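Local coordinates for protein anthranilate-CoA ligase (Stigmatella aurantiaca, PDB 4WV3) that belongs to the AMP-binding (ANL) superfamily of enzymes, which combine a large N-terminal domain with a small, mobile C-terminal domain, at residues A[363-368]-A[396-401]; A[415-420]-A[454-459]. One frame throughout, in Å; residues are numbered along the deposited sequence.

Interaction 1. Residues A[363-368]-A[396-401]; sequences IGNVLL and GDKYFV. With 3UK (5'-O-[(S)-[(2-aminobenzoyl)oxy](hydroxy)phosphoryl]adenosine), chain C.
Lys398 and Asn365 lie side by side on one face of the sheet, joined by a hydrogen bond of 2.6 Å from Lys398 NZ to Asn365 OD1. The lysine chain bends at chi2 (-66°) and again at chi4, setting NZ above the amide's carbonyl plane, 39° out of it. The other end of this amide, Asn365 ND2, donates to Val351 O; with both ends bonded, the amide's rotation is probably fixed. Backbone bonds follow: Gly364 N to Tyr399 O (2.9 Å) and Tyr399 N to Gly364 O (3.0 Å) define a hydrogen-bonded antiparallel pair, and Val366 N reaches Asp397 O at 3.1 Å. A water bridges Val366 O and Gly396 N. Strand 392-401 lies between 364-369 and 407-412 in an antiparallel sheet, from which Asp397 reaches both ribose hydroxyls of 3UK: OD2 accepts from O24 at 2.6 Å, while OD1 takes O22 at a modelled length too short to trust, and is also hydrogen-bonded to His409 NE2. Tyr399 OH bonds to Ser339 OG. In the packing, Val366 CG2 sits obliquely at the Tyr399 ring, 3.4 Å from CD1, and Ile363 CG2 rests against Lys398 CD at 3.6 Å, the two side chains crossing at about a right angle.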
# COMPACT_ATOMS: atom_id res chain seq x y z
N ILE A 363 -0.07 9.70 -23.80
CA ILE A 363 0.60 9.02 -22.70
C ILE A 363 1.92 9.71 -22.36
O ILE A 363 2.75 9.94 -23.24
CB ILE A 363 0.88 7.55 -23.04
CG1 ILE A 363 -0.37 6.89 -23.63
CG2 ILE A 363 1.34 6.80 -21.80
CD1 ILE A 363 -0.16 5.46 -24.05
N GLY A 364 2.10 10.03 -21.09
CA GLY A 364 3.33 10.65 -20.63
C GLY A 364 3.76 10.12 -19.28
O GLY A 364 3.01 9.42 -18.60
N ASN A 365 4.99 10.45 -18.88
CA ASN A 365 5.50 10.05 -17.58
C ASN A 365 4.99 10.96 -16.47
O ASN A 365 4.88 12.17 -16.66
CB ASN A 365 7.03 10.03 -17.59
CG ASN A 365 7.60 9.11 -18.65
OD1 ASN A 365 7.73 7.91 -18.44
ND2 ASN A 365 7.94 9.68 -19.80
N VAL A 366 4.67 10.37 -15.32
CA VAL A 366 4.10 11.13 -14.21
C VAL A 366 5.17 11.81 -13.36
O VAL A 366 6.04 11.15 -12.80
CB VAL A 366 3.24 10.23 -13.31
CG1 VAL A 366 2.81 10.99 -12.06
CG2 VAL A 366 2.03 9.73 -14.07
N LEU A 367 5.07 13.13 -13.26
CA LEU A 367 5.91 13.89 -12.34
C LEU A 367 5.05 14.52 -11.26
O LEU A 367 4.12 15.27 -11.54
CB LEU A 367 6.72 14.96 -13.09
CG LEU A 367 7.93 14.45 -13.87
CD1 LEU A 367 8.61 15.59 -14.61
CD2 LEU A 367 8.90 13.75 -12.94
N LEU A 368 5.37 14.21 -10.01
CA LEU A 368 4.58 14.67 -8.87
C LEU A 368 5.30 15.75 -8.08
O LEU A 368 6.48 15.62 -7.75
CB LEU A 368 4.23 13.50 -7.96
CG LEU A 368 3.62 13.83 -6.60
CD1 LEU A 368 2.29 14.55 -6.76
CD2 LEU A 368 3.47 12.58 -5.75
N GLY A 396 7.41 6.54 -12.04
CA GLY A 396 7.65 5.44 -12.96
C GLY A 396 6.36 4.95 -13.59
O GLY A 396 6.27 3.80 -14.04
N ASP A 397 5.35 5.82 -13.63
CA ASP A 397 4.05 5.46 -14.18
C ASP A 397 3.75 6.19 -15.48
O ASP A 397 4.19 7.32 -15.70
CB ASP A 397 2.94 5.78 -13.16
CG ASP A 397 2.98 4.86 -11.97
OD1 ASP A 397 3.00 3.62 -12.16
OD2 ASP A 397 2.99 5.37 -10.83
N LYS A 398 3.00 5.52 -16.35
CA LYS A 398 2.50 6.14 -17.57
C LYS A 398 1.02 6.47 -17.41
O LYS A 398 0.22 5.62 -17.03
CB LYS A 398 2.71 5.22 -18.78
CG LYS A 398 4.13 5.23 -19.34
CD LYS A 398 4.46 6.59 -19.95
CE LYS A 398 5.69 6.51 -20.85
NZ LYS A 398 6.91 6.09 -20.11
N TYR A 399 0.67 7.72 -17.69
CA TYR A 399 -0.71 8.18 -17.54
C TYR A 399 -1.14 9.00 -18.75
O TYR A 399 -0.31 9.53 -19.49
CB TYR A 399 -0.85 9.04 -16.28
CG TYR A 399 -1.40 8.31 -15.07
CD1 TYR A 399 -0.58 7.54 -14.27
CD2 TYR A 399 -2.75 8.41 -14.73
CE1 TYR A 399 -1.07 6.89 -13.16
CE2 TYR A 399 -3.25 7.76 -13.62
CZ TYR A 399 -2.41 6.99 -12.84
OH TYR A 399 -2.90 6.34 -11.74
N PHE A 400 -2.45 9.10 -18.95
CA PHE A 400 -3.01 10.05 -19.91
C PHE A 400 -4.28 10.66 -19.34
O PHE A 400 -4.92 10.08 -18.46
CB PHE A 400 -3.26 9.39 -21.27
CG PHE A 400 -4.36 8.37 -21.28
CD1 PHE A 400 -5.66 8.73 -21.58
CD2 PHE A 400 -4.09 7.04 -20.99
CE1 PHE A 400 -6.67 7.79 -21.59
CE2 PHE A 400 -5.09 6.09 -21.01
CZ PHE A 400 -6.39 6.47 -21.31
N VAL A 401 -4.64 11.84 -19.83
CA VAL A 401 -5.77 12.58 -19.28
C VAL A 401 -6.97 12.58 -20.23
O VAL A 401 -6.83 12.77 -21.43
CB VAL A 401 -5.38 14.03 -18.95
CG1 VAL A 401 -6.52 14.75 -18.25
CG2 VAL A 401 -4.13 14.04 -18.07
C10 3UK C . 0.99 1.77 -8.43
C15 3UK C . -1.40 2.42 -8.70
C17 3UK C . -2.89 2.63 -10.52
C21 3UK C . 1.68 2.89 -9.14
C26 3UK C . 0.37 3.11 -2.48
C28 3UK C . -1.83 4.09 -2.24
O01 3UK C . 1.03 1.17 -3.75
C02 3UK C . 1.40 2.21 -3.25
O03 3UK C . 2.78 2.44 -3.03
P04 3UK C . 3.89 1.48 -3.66
O05 3UK C . 5.30 1.97 -3.20
O06 3UK C . 3.86 1.50 -5.27
C07 3UK C . 3.32 2.64 -5.95
C08 3UK C . 2.99 2.23 -7.36
O09 3UK C . 1.83 1.37 -7.35
N11 3UK C . -0.28 2.19 -7.93
C12 3UK C . -0.58 2.43 -6.62
N13 3UK C . -1.89 2.81 -6.54
C14 3UK C . -2.42 2.82 -7.82
N16 3UK C . -1.66 2.34 -10.04
N18 3UK C . -3.89 3.01 -9.74
C19 3UK C . -3.72 3.12 -8.42
N20 3UK C . -4.80 3.52 -7.59
O22 3UK C . 2.37 2.39 -10.27
C23 3UK C . 2.63 3.41 -8.17
O24 3UK C . 3.80 3.92 -8.84
O25 3UK C . 3.68 0.06 -3.15
C27 3UK C . -0.91 3.27 -2.95
C29 3UK C . -1.42 4.76 -1.04
C30 3UK C . -0.14 4.60 -0.57
C31 3UK C . 0.78 3.78 -1.27
N32 3UK C . 2.14 3.61 -0.77
O HOH W 1 7.65 8.88 -13.94

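Interaction 2. Residues A[415-420]-A[454-459]; sequences DMLKVG and IKPKAF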
# COMPACT_ATOMS: atom_id res chain seq x y z
N ASP A 415 5.97 -1.99 -17.54
CA ASP A 415 4.91 -2.93 -17.91
C ASP A 415 4.30 -2.61 -19.27
O ASP A 415 3.51 -3.39 -19.81
CB ASP A 415 3.82 -2.97 -16.84
CG ASP A 415 4.33 -3.52 -15.51
OD1 ASP A 415 5.36 -4.23 -15.52
OD2 ASP A 415 3.71 -3.23 -14.47
N MET A 416 4.66 -1.45 -19.83
CA MET A 416 4.19 -1.07 -21.15
C MET A 416 4.83 -1.95 -22.21
O MET A 416 6.03 -2.22 -22.16
CB MET A 416 4.50 0.40 -21.44
CG MET A 416 3.82 1.39 -20.50
SD MET A 416 2.03 1.45 -20.70
CE MET A 416 1.90 1.98 -22.41
N LEU A 417 4.03 -2.41 -23.17
CA LEU A 417 4.55 -3.22 -24.26
C LEU A 417 4.42 -2.51 -25.60
O LEU A 417 3.43 -1.82 -25.85
CB LEU A 417 3.89 -4.60 -24.29
CG LEU A 417 2.40 -4.75 -23.97
CD1 LEU A 417 1.82 -5.94 -24.72
CD2 LEU A 417 2.18 -4.92 -22.47
N LYS A 418 5.42 -2.68 -26.45
CA LYS A 418 5.44 -2.04 -27.76
C LYS A 418 5.14 -3.04 -28.87
O LYS A 418 5.96 -3.92 -29.16
CB LYS A 418 6.80 -1.37 -28.01
CG LYS A 418 6.94 -0.74 -29.39
CD LYS A 418 8.37 -0.30 -29.66
CE LYS A 418 8.78 0.85 -28.76
NZ LYS A 418 7.99 2.08 -29.04
N VAL A 419 3.97 -2.91 -29.48
CA VAL A 419 3.57 -3.81 -30.55
C VAL A 419 3.45 -3.07 -31.88
O VAL A 419 2.50 -2.32 -32.10
CB VAL A 419 2.24 -4.51 -30.23
CG1 VAL A 419 1.85 -5.47 -31.36
CG2 VAL A 419 2.33 -5.25 -28.91
N GLY A 420 4.42 -3.30 -32.76
CA GLY A 420 4.43 -2.66 -34.07
C GLY A 420 4.72 -1.17 -33.98
O GLY A 420 4.21 -0.38 -34.77
N ILE A 454 7.24 -8.56 -30.33
CA ILE A 454 6.53 -8.57 -29.05
C ILE A 454 5.02 -8.49 -29.26
O ILE A 454 4.52 -7.59 -29.95
CB ILE A 454 7.02 -7.47 -28.09
CG1 ILE A 454 8.16 -8.00 -27.20
CG2 ILE A 454 5.90 -6.98 -27.19
CD1 ILE A 454 9.38 -8.47 -27.96
N LYS A 455 4.31 -9.45 -28.68
CA LYS A 455 2.86 -9.53 -28.78
C LYS A 455 2.27 -9.71 -27.38
O LYS A 455 2.92 -10.29 -26.51
CB LYS A 455 2.44 -10.70 -29.67
CG LYS A 455 2.96 -10.61 -31.10
CD LYS A 455 2.37 -9.41 -31.82
CE LYS A 455 2.97 -9.26 -33.20
NZ LYS A 455 2.73 -10.46 -34.05
N PRO A 456 1.05 -9.21 -27.16
CA PRO A 456 0.41 -9.32 -25.85
C PRO A 456 0.08 -10.76 -25.49
O PRO A 456 -0.51 -11.48 -26.29
CB PRO A 456 -0.88 -8.51 -26.02
CG PRO A 456 -0.63 -7.61 -27.18
CD PRO A 456 0.25 -8.40 -28.10
N LYS A 457 0.45 -11.17 -24.28
CA LYS A 457 0.04 -12.47 -23.75
C LYS A 457 -0.72 -12.27 -22.45
O LYS A 457 -0.27 -11.55 -21.55
CB LYS A 457 1.25 -13.37 -23.51
CG LYS A 457 0.92 -14.62 -22.71
CD LYS A 457 2.11 -15.55 -22.59
CE LYS A 457 2.52 -16.10 -23.95
NZ LYS A 457 3.61 -17.11 -23.83
N ALA A 458 -1.88 -12.92 -22.34
CA ALA A 458 -2.73 -12.75 -21.16
C ALA A 458 -2.73 -13.98 -20.26
O ALA A 458 -3.09 -15.08 -20.69
CB ALA A 458 -4.14 -12.41 -21.59
N PHE A 459 -2.32 -13.79 -19.01
CA PHE A 459 -2.42 -14.84 -18.01
C PHE A 459 -3.69 -14.63 -17.20
O PHE A 459 -3.82 -13.66 -16.46
CB PHE A 459 -1.20 -14.82 -17.09
CG PHE A 459 0.09 -15.13 -17.79
CD1 PHE A 459 0.56 -16.43 -17.85
CD2 PHE A 459 0.84 -14.12 -18.38
CE1 PHE A 459 1.75 -16.72 -18.50
CE2 PHE A 459 2.02 -14.41 -19.03
CZ PHE A 459 2.48 -15.71 -19.08
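Leu417 and Val419 meet Ile454 and Pro456 in apolar packing. Leu417 CD1 lies 3.9 Å from Pro456 CG, the leucine crossing the proline at about a right angle; chi1 of 38° carries its branch out between the backbone N and the carbonyl carbon. Val419 CG2 meets the same ring at its CD, 3.9 Å from Pro456 CD, and approaches Ile454 CG2 at 4.3 Å. A second group of contacts sets methyls against backbone carbonyls: Val419 CG2 is 3.4 Å from Ile454 O, and Ile454 CG2 is 3.6 Å from Lys418 O. Lys455 touches with its aliphatic part, CD lying 4.0 Å from Val419 CG1; its NZ goes to a salt bridge with Asp449, and Lys418 turns to Trp423 in a cation-pi contact. The two strands belong to different sheets, the 417-419/422-424 hairpin and the three-stranded sheet in which 454-462 is central. The axes of 417-419 and 454-459 approach to 6.1 Å at 120° between directions, and no hydrogen bond crosses. With 235 Å² buried and no directional bond, the packing across these two segments is non-directional, and probably relies on side-chain fit rather than on backbone pairing.

How the interactions relate
The two interactions come in series along the chain, interaction 1 closing before interaction 2 opens, with centres about 19 Å apart on the same side of the chain's centre. Strand 407-412 pairs with 392-401 of interaction 1, and the chain then runs on through 413-416 into the hairpin of interaction 2. At this passage they touch, Lys398 CG packing on Met416 CG at 4.0 Å. Interaction 1 belongs to the sheet beside bound 3UK, whereas interaction 2 joins the hairpin to the sheet of the C-terminal domain. The GRSDDMLKVGG sequence, which runs into and through segment 415-420, resembles the A8 motif of ANL enzymes, consistent with a hinge region between the larger N-terminal and smaller C-terminal domains.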